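Local coordinates for putative DD-carboxypeptidase TP_0574 (Treponema pallidum, PDB 1O75), which is a penicillin-binding lipoprotein with zinc-dependent carboxypeptidase activity, possibly a D,D-carboxypeptidase that reduces cross-linking of the spirochaete's peptidoglycan, at residues L343-D354 and V379-F390; V73-K81 and S137-Y145. The protein carries 2 engineered substitutions. All blocks are in the same frame, centred on the assembly; numbering follows the deposited sequence.

Contact 1: residues L343-D354 and V379-F390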
loop_
_atom_site.group_PDB
_atom_site.type_symbol
_atom_site.label_atom_id
_atom_site.label_comp_id
_atom_site.label_asym_id
_atom_site.label_seq_id
_atom_site.Cartn_x
_atom_site.Cartn_y
_atom_site.Cartn_z
ATOM N N LEU B 343 28.919 1.567 -2.637
ATOM C CA LEU B 343 28.305 2.607 -3.468
ATOM C C LEU B 343 29.226 3.819 -3.640
ATOM O O LEU B 343 29.680 4.412 -2.658
ATOM C CB LEU B 343 26.976 3.061 -2.850
ATOM C CG LEU B 343 25.855 2.023 -2.784
ATOM C CD1 LEU B 343 24.748 2.525 -1.865
ATOM C CD2 LEU B 343 25.333 1.743 -4.187
ATOM N N LYS B 344 29.483 4.190 -4.891
ATOM C CA LYS B 344 30.353 5.323 -5.189
ATOM C C LYS B 344 29.859 6.045 -6.439
ATOM O O LYS B 344 29.910 5.505 -7.550
ATOM C CB LYS B 344 31.787 4.828 -5.396
ATOM C CG LYS B 344 32.825 5.926 -5.520
ATOM C CD LYS B 344 34.211 5.325 -5.688
ATOM C CE LYS B 344 35.294 6.394 -5.715
ATOM N NZ LYS B 344 36.653 5.793 -5.872
ATOM N N GLY B 345 29.379 7.270 -6.248
ATOM C CA GLY B 345 28.864 8.037 -7.367
ATOM C C GLY B 345 27.645 7.345 -7.943
ATOM O O GLY B 345 26.572 7.343 -7.330
ATOM N N LYS B 346 27.814 6.756 -9.125
ATOM C CA LYS B 346 26.741 6.033 -9.800
ATOM C C LYS B 346 27.169 4.575 -9.934
ATOM O O LYS B 346 26.694 3.851 -10.811
ATOM C CB LYS B 346 26.496 6.618 -11.197
ATOM C CG LYS B 346 26.128 8.094 -11.210
ATOM C CD LYS B 346 25.797 8.567 -12.621
ATOM C CE LYS B 346 25.363 10.026 -12.627
ATOM N NZ LYS B 346 25.124 10.558 -13.998
ATOM N N VAL B 347 28.061 4.145 -9.049
ATOM C CA VAL B 347 28.586 2.789 -9.105
ATOM C C VAL B 347 28.294 1.912 -7.895
ATOM O O VAL B 347 28.522 2.303 -6.751
ATOM C CB VAL B 347 30.115 2.818 -9.301
ATOM C CG1 VAL B 347 30.638 1.410 -9.562
ATOM C CG2 VAL B 347 30.469 3.758 -10.442
ATOM N N LEU B 348 27.796 0.713 -8.171
ATOM C CA LEU B 348 27.495 -0.270 -7.137
ATOM C C LEU B 348 28.514 -1.394 -7.307
ATOM O O LEU B 348 28.553 -2.062 -8.342
ATOM C CB LEU B 348 26.062 -0.797 -7.310
ATOM C CG LEU B 348 25.633 -2.085 -6.594
ATOM C CD1 LEU B 348 26.050 -2.057 -5.139
ATOM C CD2 LEU B 348 24.123 -2.244 -6.722
ATOM N N THR B 349 29.354 -1.590 -6.297
ATOM C CA THR B 349 30.377 -2.623 -6.368
ATOM C C THR B 349 30.004 -3.874 -5.581
ATOM O O THR B 349 29.794 -3.823 -4.369
ATOM C CB THR B 349 31.738 -2.085 -5.867
ATOM O OG1 THR B 349 32.174 -1.021 -6.725
ATOM C CG2 THR B 349 32.786 -3.188 -5.870
ATOM N N ILE B 350 29.933 -4.999 -6.286
ATOM C CA ILE B 350 29.585 -6.277 -5.679
ATOM C C ILE B 350 30.729 -7.285 -5.716
ATOM O O ILE B 350 31.239 -7.630 -6.783
ATOM C CB ILE B 350 28.357 -6.901 -6.374
ATOM C CG1 ILE B 350 27.113 -6.078 -6.048
ATOM C CG2 ILE B 350 28.176 -8.340 -5.931
ATOM C CD1 ILE B 350 25.832 -6.709 -6.508
ATOM N N GLY B 351 31.121 -7.759 -4.541
ATOM C CA GLY B 351 32.192 -8.730 -4.456
ATOM C C GLY B 351 31.940 -9.694 -3.318
ATOM O O GLY B 351 30.930 -9.586 -2.628
ATOM N N GLY B 352 32.851 -10.645 -3.128
ATOM C CA GLY B 352 32.707 -11.608 -2.049
ATOM C C GLY B 352 31.869 -12.831 -2.373
ATOM O O GLY B 352 31.864 -13.806 -1.613
ATOM N N ALA B 353 31.162 -12.793 -3.498
ATOM C CA ALA B 353 30.320 -13.914 -3.887
ATOM C C ALA B 353 30.719 -14.505 -5.232
ATOM O O ALA B 353 31.371 -13.857 -6.048
ATOM C CB ALA B 353 28.859 -13.483 -3.922
ATOM N N ASP B 354 30.307 -15.748 -5.440
ATOM C CA ASP B 354 30.578 -16.495 -6.662
ATOM C C ASP B 354 29.979 -15.772 -7.870
ATOM O O ASP B 354 29.246 -14.798 -7.721
ATOM C CB ASP B 354 29.968 -17.895 -6.513
ATOM C CG ASP B 354 30.307 -18.820 -7.662
ATOM O OD1 ASP B 354 29.784 -18.614 -8.780
ATOM O OD2 ASP B 354 31.097 -19.764 -7.439
ATOM N N VAL B 379 22.091 -7.048 -11.970
ATOM C CA VAL B 379 23.454 -6.813 -11.524
ATOM C C VAL B 379 24.334 -8.050 -11.651
ATOM O O VAL B 379 23.842 -9.181 -11.718
ATOM C CB VAL B 379 23.459 -6.308 -10.059
ATOM C CG1 VAL B 379 24.765 -6.650 -9.377
ATOM C CG2 VAL B 379 23.247 -4.809 -10.039
ATOM N N SER B 380 25.642 -7.810 -11.693
ATOM C CA SER B 380 26.635 -8.870 -11.803
ATOM C C SER B 380 27.772 -8.577 -10.832
ATOM O O SER B 380 27.782 -7.542 -10.161
ATOM C CB SER B 380 27.185 -8.935 -13.230
ATOM O OG SER B 380 26.129 -9.065 -14.167
ATOM N N LEU B 381 28.728 -9.496 -10.763
ATOM C CA LEU B 381 29.876 -9.352 -9.879
ATOM C C LEU B 381 30.785 -8.208 -10.349
ATOM O O LEU B 381 30.941 -7.979 -11.553
ATOM C CB LEU B 381 30.645 -10.676 -9.841
ATOM C CG LEU B 381 31.862 -10.827 -8.930
ATOM C CD1 LEU B 381 31.498 -10.525 -7.480
ATOM C CD2 LEU B 381 32.386 -12.248 -9.067
ATOM N N GLY B 382 31.369 -7.482 -9.398
ATOM C CA GLY B 382 32.253 -6.380 -9.744
ATOM C C GLY B 382 31.667 -4.988 -9.557
ATOM O O GLY B 382 31.201 -4.634 -8.474
ATOM N N GLN B 383 31.695 -4.189 -10.620
ATOM C CA GLN B 383 31.172 -2.828 -10.566
ATOM C C GLN B 383 29.924 -2.684 -11.435
ATOM O O GLN B 383 29.846 -3.243 -12.528
ATOM C CB GLN B 383 32.250 -1.841 -11.020
ATOM C CG GLN B 383 33.512 -1.881 -10.163
ATOM C CD GLN B 383 34.605 -0.954 -10.682
ATOM O OE1 GLN B 383 34.386 0.246 -10.855
ATOM N NE2 GLN B 383 35.790 -1.509 -10.928
ATOM N N ASN B 384 28.949 -1.928 -10.941
ATOM C CA ASN B 384 27.696 -1.729 -11.659
ATOM C C ASN B 384 27.277 -0.259 -11.689
ATOM O O ASN B 384 26.848 0.291 -10.676
ATOM C CB ASN B 384 26.593 -2.552 -10.989
ATOM C CG ASN B 384 26.953 -4.023 -10.863
ATOM O OD1 ASN B 384 26.604 -4.838 -11.720
ATOM N ND2 ASN B 384 27.665 -4.367 -9.794
ATOM N N VAL B 385 27.406 0.374 -12.852
ATOM C CA VAL B 385 27.016 1.774 -12.999
ATOM C C VAL B 385 25.496 1.791 -13.121
ATOM O O VAL B 385 24.921 1.050 -13.924
ATOM C CB VAL B 385 27.651 2.411 -14.264
ATOM C CG1 VAL B 385 27.238 3.877 -14.379
ATOM C CG2 VAL B 385 29.173 2.288 -14.199
ATOM N N LEU B 386 24.846 2.637 -12.328
ATOM C CA LEU B 386 23.389 2.700 -12.332
ATOM C C LEU B 386 22.797 4.087 -12.610
ATOM O O LEU B 386 23.497 5.103 -12.553
ATOM C CB LEU B 386 22.865 2.171 -10.992
ATOM C CG LEU B 386 23.316 0.758 -10.600
ATOM C CD1 LEU B 386 23.033 0.507 -9.126
ATOM C CD2 LEU B 386 22.605 -0.263 -11.470
ATOM N N SER B 387 21.496 4.100 -12.910
ATOM C CA SER B 387 20.753 5.325 -13.194
ATOM C C SER B 387 20.454 6.049 -11.891
ATOM O O SER B 387 19.291 6.276 -11.553
ATOM C CB SER B 387 19.425 5.007 -13.887
ATOM O OG SER B 387 19.619 4.330 -15.116
ATOM N N ALA B 388 21.498 6.406 -11.154
ATOM C CA ALA B 388 21.304 7.100 -9.895
ATOM C C ALA B 388 22.607 7.642 -9.335
ATOM O O ALA B 388 23.689 7.123 -9.606
ATOM C CB ALA B 388 20.643 6.167 -8.884
ATOM N N ASP B 389 22.484 8.703 -8.551
ATOM C CA ASP B 389 23.631 9.339 -7.930
ATOM C C ASP B 389 23.520 9.109 -6.438
ATOM O O ASP B 389 22.569 9.561 -5.803
ATOM C CB ASP B 389 23.627 10.841 -8.234
ATOM C CG ASP B 389 23.914 11.136 -9.693
ATOM O OD1 ASP B 389 25.089 10.991 -10.103
ATOM O OD2 ASP B 389 22.967 11.501 -10.427
ATOM N N PHE B 390 24.486 8.396 -5.882
ATOM C CA PHE B 390 24.469 8.111 -4.459
ATOM C C PHE B 390 25.174 9.213 -3.676
ATOM O O PHE B 390 26.376 9.438 -3.830
ATOM C CB PHE B 390 25.118 6.747 -4.196
ATOM C CG PHE B 390 24.432 5.607 -4.907
ATOM C CD1 PHE B 390 23.110 5.276 -4.607
ATOM C CD2 PHE B 390 25.091 4.892 -5.905
ATOM C CE1 PHE B 390 22.456 4.251 -5.293
ATOM C CE2 PHE B 390 24.447 3.866 -6.597
ATOM C CZ PHE B 390 23.126 3.545 -6.290
#
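N384 and L348 pair by backbone and side chain where strands 347-351 and 382-385 run antiparallel. At the root of the asparagine, CB lies beside L348 CB and 3.3 Å from L348 O. A chi1 of -55° places CG beside its own backbone N, and this brings the amide alongside the same carbonyl. At the tip, ND2 gives one N-H to L348 O at 2.9 Å and turns the other to S380 O; both acceptors lie close to the plane of the amide. OD1 accepts from S380 N at 3.1 Å, nearly straight (175°). Three bonds therefore fix the flip of the amide and tie the approach to the strand to the strand itself, a task suited to asparagine, with a donor and an acceptor on a short stem. In the backbone, L348 N gives a sound bond to N384 O, while the return bond from N384 N to L348 O is weak.

The ladder continues with I350 and G382 exchanging two backbone bonds; G382's positive phi suits a glycine. V347 and V385 bring their CG2 atoms to 4.2 Å on the outer face, which T349 and Q383 share. On the inner face L386 CD1 packs 3.8 Å from L348 CB. At the other end, G345 takes the first corner of the type II' turn from K344 to V347 with a positive phi (64°) natural to glycine, and its O accepts from F390 N at 2.7 Å. L343 CD2 sits over one face of the F390 ring in a CH-pi contact, 3.5 Å from the centroid. These strands form one layer of a beta sandwich: L348 packs on V363 and F390 on V365 of strand 362-367, L386 on V374 of strand 372-378, and Y396 meets the F390 ring edge-to-face.

Contact 2: residues V73-K81 and S137-Y145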
loop_
_atom_site.group_PDB
_atom_site.type_symbol
_atom_site.label_atom_id
_atom_site.label_comp_id
_atom_site.label_asym_id
_atom_site.label_seq_id
_atom_site.Cartn_x
_atom_site.Cartn_y
_atom_site.Cartn_z
ATOM N N VAL B 73 -6.250 -6.101 25.990
ATOM C CA VAL B 73 -5.304 -5.038 25.747
ATOM C C VAL B 73 -4.968 -4.377 27.074
ATOM O O VAL B 73 -5.789 -4.340 27.992
ATOM C CB VAL B 73 -5.857 -3.971 24.758
ATOM C CG1 VAL B 73 -6.005 -4.582 23.372
ATOM C CG2 VAL B 73 -7.201 -3.466 25.227
ATOM N N LEU B 74 -3.736 -3.905 27.169
ATOM C CA LEU B 74 -3.230 -3.216 28.343
ATOM C C LEU B 74 -2.902 -1.799 27.890
ATOM O O LEU B 74 -2.313 -1.613 26.820
ATOM C CB LEU B 74 -1.940 -3.875 28.827
ATOM C CG LEU B 74 -1.264 -3.209 30.027
ATOM C CD1 LEU B 74 -2.067 -3.553 31.279
ATOM C CD2 LEU B 74 0.180 -3.709 30.174
ATOM N N GLY B 75 -3.269 -0.811 28.700
ATOM C CA GLY B 75 -2.979 0.570 28.348
ATOM C C GLY B 75 -2.516 1.414 29.523
ATOM O O GLY B 75 -2.735 1.040 30.684
ATOM N N GLU B 76 -1.871 2.542 29.224
ATOM C CA GLU B 76 -1.379 3.451 30.258
ATOM C C GLU B 76 -2.257 4.692 30.302
ATOM O O GLU B 76 -2.677 5.212 29.257
ATOM C CB GLU B 76 0.053 3.886 29.976
ATOM C CG GLU B 76 1.007 2.755 29.770
ATOM C CD GLU B 76 2.412 3.225 29.489
ATOM O OE1 GLU B 76 2.582 4.309 28.889
ATOM O OE2 GLU B 76 3.353 2.500 29.853
ATOM N N LYS B 77 -2.523 5.174 31.510
ATOM C CA LYS B 77 -3.365 6.353 31.669
ATOM C C LYS B 77 -2.875 7.532 30.851
ATOM O O LYS B 77 -1.692 7.887 30.874
ATOM C CB LYS B 77 -3.454 6.777 33.141
ATOM C CG LYS B 77 -4.437 7.935 33.347
ATOM C CD LYS B 77 -4.273 8.535 34.734
ATOM C CE LYS B 77 -5.122 9.779 34.920
ATOM N NZ LYS B 77 -4.767 10.441 36.224
ATOM N N VAL B 78 -3.799 8.128 30.108
ATOM C CA VAL B 78 -3.479 9.298 29.284
ATOM C C VAL B 78 -3.521 10.577 30.140
ATOM O O VAL B 78 -4.503 10.812 30.839
ATOM C CB VAL B 78 -4.506 9.457 28.146
ATOM C CG1 VAL B 78 -4.334 10.805 27.478
ATOM C CG2 VAL B 78 -4.324 8.318 27.119
ATOM N N LEU B 79 -2.457 11.373 30.057
ATOM C CA LEU B 79 -2.317 12.639 30.772
ATOM C C LEU B 79 -2.598 13.796 29.816
ATOM O O LEU B 79 -3.062 14.865 30.225
ATOM C CB LEU B 79 -0.905 12.777 31.344
ATOM C CG LEU B 79 -0.570 11.755 32.432
ATOM C CD1 LEU B 79 0.871 11.919 32.841
ATOM C CD2 LEU B 79 -1.504 11.951 33.636
ATOM N N SER B 80 -2.294 13.603 28.535
ATOM C CA SER B 80 -2.599 14.650 27.557
ATOM C C SER B 80 -2.529 14.083 26.163
ATOM O O SER B 80 -1.878 13.064 25.933
ATOM C CB SER B 80 -1.623 15.827 27.664
ATOM O OG SER B 80 -0.381 15.527 27.065
ATOM N N LYS B 81 -3.232 14.712 25.236
ATOM C CA LYS B 81 -3.158 14.253 23.867
ATOM C C LYS B 81 -3.459 15.395 22.916
ATOM O O LYS B 81 -4.116 16.376 23.292
ATOM C CB LYS B 81 -4.064 13.047 23.634
ATOM C CG LYS B 81 -5.545 13.247 23.723
ATOM C CD LYS B 81 -6.177 11.979 23.163
ATOM C CE LYS B 81 -7.675 12.045 23.059
ATOM N NZ LYS B 81 -8.213 10.763 22.507
ATOM N N SER B 137 -6.120 3.865 21.787
ATOM C CA SER B 137 -6.466 3.938 23.209
ATOM C C SER B 137 -7.850 3.355 23.424
ATOM O O SER B 137 -8.549 3.039 22.463
ATOM C CB SER B 137 -6.463 5.404 23.669
ATOM O OG SER B 137 -7.559 6.093 23.076
ATOM N N PHE B 138 -8.243 3.221 24.687
ATOM C CA PHE B 138 -9.561 2.715 25.045
ATOM C C PHE B 138 -10.071 3.421 26.315
ATOM O O PHE B 138 -9.291 3.999 27.061
ATOM C CB PHE B 138 -9.527 1.184 25.248
ATOM C CG PHE B 138 -8.633 0.726 26.372
ATOM C CD1 PHE B 138 -9.126 0.620 27.672
ATOM C CD2 PHE B 138 -7.306 0.385 26.127
ATOM C CE1 PHE B 138 -8.314 0.181 28.705
ATOM C CE2 PHE B 138 -6.481 -0.055 27.153
ATOM C CZ PHE B 138 -6.983 -0.158 28.446
ATOM N N MET B 139 -11.376 3.353 26.547
ATOM C CA MET B 139 -12.002 3.998 27.704
ATOM C C MET B 139 -12.405 3.046 28.823
ATOM O O MET B 139 -13.016 2.004 28.579
ATOM C CB MET B 139 -13.268 4.744 27.276
ATOM C CG MET B 139 -13.068 5.852 26.284
ATOM S SD MET B 139 -12.087 7.178 26.933
ATOM C CE MET B 139 -11.803 8.128 25.398
ATOM N N VAL B 140 -12.080 3.428 30.052
ATOM C CA VAL B 140 -12.447 2.654 31.232
ATOM C C VAL B 140 -12.990 3.644 32.266
ATOM O O VAL B 140 -12.252 4.497 32.770
ATOM C CB VAL B 140 -11.240 1.906 31.835
ATOM C CG1 VAL B 140 -11.659 1.172 33.100
ATOM C CG2 VAL B 140 -10.703 0.916 30.837
ATOM N N ASP B 141 -14.278 3.522 32.574
ATOM C CA ASP B 141 -14.928 4.413 33.526
ATOM C C ASP B 141 -14.651 5.854 33.158
ATOM O O ASP B 141 -14.173 6.623 33.981
ATOM C CB ASP B 141 -14.433 4.179 34.957
ATOM C CG ASP B 141 -14.890 2.855 35.525
ATOM O OD1 ASP B 141 -16.078 2.508 35.327
ATOM O OD2 ASP B 141 -14.063 2.174 36.175
ATOM N N SER B 142 -14.917 6.211 31.911
ATOM C CA SER B 142 -14.722 7.587 31.481
ATOM C C SER B 142 -13.267 8.069 31.478
ATOM O O SER B 142 -13.005 9.256 31.271
ATOM C CB SER B 142 -15.570 8.511 32.361
ATOM O OG SER B 142 -16.831 7.914 32.634
ATOM N N GLU B 143 -12.322 7.173 31.739
ATOM C CA GLU B 143 -10.909 7.553 31.683
ATOM C C GLU B 143 -10.295 6.845 30.470
ATOM O O GLU B 143 -10.694 5.733 30.128
ATOM C CB GLU B 143 -10.163 7.138 32.941
ATOM C CG GLU B 143 -10.344 8.076 34.115
ATOM C CD GLU B 143 -9.198 7.956 35.106
ATOM O OE1 GLU B 143 -8.101 8.496 34.815
ATOM O OE2 GLU B 143 -9.393 7.310 36.165
ATOM N N GLU B 144 -9.321 7.486 29.840
ATOM C CA GLU B 144 -8.687 6.952 28.639
ATOM C C GLU B 144 -7.287 6.404 28.898
ATOM O O GLU B 144 -6.511 6.962 29.679
ATOM C CB GLU B 144 -8.638 8.047 27.560
ATOM C CG GLU B 144 -8.145 7.593 26.186
ATOM C CD GLU B 144 -8.054 8.742 25.192
ATOM O OE1 GLU B 144 -8.213 9.903 25.615
ATOM O OE2 GLU B 144 -7.816 8.487 23.993
ATOM N N TYR B 145 -6.970 5.303 28.223
ATOM C CA TYR B 145 -5.671 4.654 28.363
ATOM C C TYR B 145 -5.094 4.373 26.986
ATOM O O TYR B 145 -5.805 3.899 26.125
ATOM C CB TYR B 145 -5.838 3.334 29.118
ATOM C CG TYR B 145 -6.283 3.504 30.551
ATOM C CD1 TYR B 145 -5.350 3.664 31.574
ATOM C CD2 TYR B 145 -7.638 3.530 30.880
ATOM C CE1 TYR B 145 -5.752 3.846 32.888
ATOM C CE2 TYR B 145 -8.051 3.715 32.195
ATOM C CZ TYR B 145 -7.097 3.872 33.189
ATOM O OH TYR B 145 -7.506 4.059 34.488
HETATM O O HOH W 1 -6.669 9.631 31.087
#
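A beta hairpin, 137-140 and 143-145 joined by a type I' turn, meets strand 73-78 of the larger sheet in the Tp47 domain a region through K77 and Y145. The strands diverge strongly, so the join is short: these two residues form an antiparallel non-hydrogen-bonded pair, and V78 N gives a straight bond (167°) to E144 O at 3.0 Å. A water beyond that bond donates to both V78 O and E144 O, extending the link where the backbones separate.

The rings of F138 and Y145 lie against strand 73-78 where the hairpin diverges from it. The F138 ring points an edge at the backbone of G75, with CE2 3.6 Å from G75 N, while Y145 CB covers one of its faces. Glycine suits this place because a bare backbone lets the ring come so close. V73 CG2 adds an apolar contact 4.0 Å from F138 CD2. Y145 CD1 in turn lies 3.2 Å from K77 N.

Toward the far end, K81 reaches back to the hairpin. Its chi1 of 67° puts CG in the crowded position between backbone N and carbonyl carbon, and the extended chain beyond carries the ammonium to the E144 carboxylate, the two side chains crossing at about a right angle; the same lysine makes a cation-pi contact with W93. The E144 carboxylate is gripped from two directions, which probably stabilises its negative charge: OE2 receives K81 NZ on its syn lone pair at 2.7 Å, and S137 OG donates to its anti lone pair at 2.6 Å.

How the contacts relate
Within one chain the two contacts do not touch: their centres lie 51 Å apart and their nearest atoms about 38 Å, with contact 2 completed along the sequence before contact 1 begins. The crystal dimer connects the two regions, because E76 OE2 in 73-81 is hydrogen-bonded to S387 OG of the second subunit, the counterpart of a residue in 379-390. Since the non-lipidated construct is monomeric in solution and the protein is probably a monomer, this bond may belong to the crystal form. Xenon marks only contact 2: one atom touches V73 and L74, the latter sharing its pocket with E72, M104 and K151, and another lies about 4 Å from the K81 side chain.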